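Local atomic coordinates of alpha-L-rhamnosidase (Aspergillus terreus, PDB entry 6GSZ), a protein that probably hydrolyses terminal non-reducing alpha-L-rhamnose residues in alpha-L-rhamnosides, as a calcium-binding glycosidase. Residues Val309-Glu314 and Thr418-His423. Numbering follows the deposited sequence.
Sequences VRRVAE and TAIVVH. With ACT (acetate ion), chain B.
H423 lies flat against V312: methyl CG2 of the valine sits over the middle of the imidazole, 3.9 Å from the ring centroid and 13° off its normal, a CH-pi contact. The histidine's chi1 of 57° sets CG between the backbone N and the carbonyl carbon, which turns a ring face to V312 CG2. Imidazole suits the place by joining an apolar face to an N-H at its edge: NE2 donates an almost straight hydrogen bond of 2.8 Å to O of an acetate ion, probably from the crystallisation liquor. Beta-branched V312 has a second methyl, CG1, which touches the acetate methyl and its O, while A313 CB lies against OXT.

The two strands are antiparallel, and 309-314 forms an outer strand of a four-stranded sheet in which 418-423 also pairs with strand 339-344. A classic beta bulge interrupts their ladder: V312 and A313 both face V421, whose O accepts a 2.8 Å bond from V312 N and a weak one from A313 N. V421 N returns a bond to A313 O.

Beyond the bulge, E314 has the length to reach T418, whose OG1 donates to OE2 on the anti side of the carboxylate; both side chains have two conformers, so this link is doubtful. Paired with E314, buried I420 sets branched, apolar CG2 3.6 Å from R311 CB, against an arginine whose guanidinium salt-bridges E390.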
# COMPACT_ATOMS: atom_id res chain seq x y z
N VAL A 309 -8.40 -5.96 -1.00
CA VAL A 309 -8.57 -5.20 -2.24
C VAL A 309 -10.08 -5.13 -2.51
O VAL A 309 -10.78 -6.16 -2.45
CB VAL A 309 -7.79 -5.84 -3.41
CG1 VAL A 309 -8.02 -5.07 -4.71
CG2 VAL A 309 -6.29 -5.88 -3.07
N ARG A 310 -10.57 -3.93 -2.82
CA ARG A 310 -11.96 -3.69 -3.12
C ARG A 310 -12.08 -2.79 -4.34
O ARG A 310 -11.13 -2.12 -4.75
CB ARG A 310 -12.68 -3.02 -1.96
CG ARG A 310 -12.82 -3.89 -0.72
CD ARG A 310 -13.98 -3.44 0.17
NE ARG A 310 -14.16 -4.24 1.37
CZ ARG A 310 -13.58 -4.02 2.55
NH1 ARG A 310 -12.80 -2.95 2.73
NH2 ARG A 310 -13.80 -4.89 3.53
N ARG A 311 -13.30 -2.80 -4.88
CA ARG A 311 -13.76 -1.79 -5.79
C ARG A 311 -14.08 -0.56 -4.95
O ARG A 311 -15.13 -0.48 -4.32
CB ARG A 311 -14.98 -2.29 -6.56
CG ARG A 311 -14.79 -3.59 -7.34
CD ARG A 311 -16.11 -4.31 -7.62
NE ARG A 311 -16.93 -3.65 -8.63
CZ ARG A 311 -18.02 -2.90 -8.39
NH1 ARG A 311 -18.41 -2.67 -7.12
NH2 ARG A 311 -18.70 -2.40 -9.42
N VAL A 312 -13.12 0.35 -4.88
CA VAL A 312 -13.19 1.43 -3.91
C VAL A 312 -14.06 2.58 -4.43
O VAL A 312 -14.75 3.24 -3.62
CB VAL A 312 -11.78 1.90 -3.51
CG1 VAL A 312 -11.77 3.09 -2.60
CG2 VAL A 312 -11.06 0.77 -2.81
N ALA A 313 -14.03 2.84 -5.74
CA ALA A 313 -14.76 3.95 -6.33
C ALA A 313 -15.04 3.66 -7.80
O ALA A 313 -14.41 2.85 -8.41
CB ALA A 313 -13.96 5.23 -6.19
N GLU A 314 -16.00 4.41 -8.32
CA GLU A 314 -16.24 4.60 -9.72
C GLU A 314 -15.47 5.84 -10.20
O GLU A 314 -15.34 6.82 -9.43
CB GLU A 314 -17.74 4.85 -9.90
CG GLU A 314 -18.14 4.88 -11.34
CD GLU A 314 -19.62 5.07 -11.64
OE1 GLU A 314 -20.45 4.88 -10.73
OE2 GLU A 314 -19.92 5.40 -12.80
N THR A 418 -18.02 2.67 -17.44
CA THR A 418 -17.41 3.42 -16.37
C THR A 418 -16.14 2.68 -15.93
O THR A 418 -15.97 1.50 -16.22
CB THR A 418 -18.43 3.61 -15.24
OG1 THR A 418 -18.05 4.79 -14.51
CG2 THR A 418 -18.54 2.40 -14.34
N ALA A 419 -15.24 3.40 -15.25
CA ALA A 419 -14.03 2.79 -14.71
C ALA A 419 -14.28 2.48 -13.23
O ALA A 419 -14.92 3.24 -12.52
CB ALA A 419 -12.81 3.65 -14.88
N ILE A 420 -13.69 1.36 -12.81
CA ILE A 420 -13.74 0.92 -11.44
C ILE A 420 -12.32 1.01 -10.91
O ILE A 420 -11.42 0.41 -11.44
CB ILE A 420 -14.27 -0.51 -11.34
CG1 ILE A 420 -15.59 -0.71 -12.11
CG2 ILE A 420 -14.38 -0.96 -9.89
CD1 ILE A 420 -16.75 0.13 -11.63
N VAL A 421 -12.17 1.78 -9.83
CA VAL A 421 -10.90 2.03 -9.14
C VAL A 421 -10.73 0.96 -8.06
O VAL A 421 -11.60 0.83 -7.22
CB VAL A 421 -10.84 3.43 -8.54
CG1 VAL A 421 -9.47 3.63 -7.86
CG2 VAL A 421 -11.10 4.50 -9.62
N VAL A 422 -9.63 0.17 -8.17
CA VAL A 422 -9.44 -1.02 -7.35
C VAL A 422 -8.08 -0.89 -6.65
O VAL A 422 -7.08 -0.66 -7.30
CB VAL A 422 -9.51 -2.27 -8.25
CG1 VAL A 422 -9.24 -3.54 -7.46
CG2 VAL A 422 -10.83 -2.40 -9.01
N HIS A 423 -8.08 -1.12 -5.32
CA HIS A 423 -6.85 -1.16 -4.56
C HIS A 423 -7.13 -1.68 -3.15
O HIS A 423 -8.31 -1.84 -2.75
CB HIS A 423 -6.12 0.21 -4.48
CG HIS A 423 -6.89 1.35 -3.92
ND1 HIS A 423 -7.02 1.55 -2.55
CD2 HIS A 423 -7.56 2.36 -4.53
CE1 HIS A 423 -7.74 2.68 -2.34
NE2 HIS A 423 -8.06 3.23 -3.53
C ACT B . -10.50 6.28 -4.22
O ACT B . -9.54 5.52 -3.90
OXT ACT B . -10.75 6.74 -5.39
CH3 ACT B . -11.45 6.68 -3.10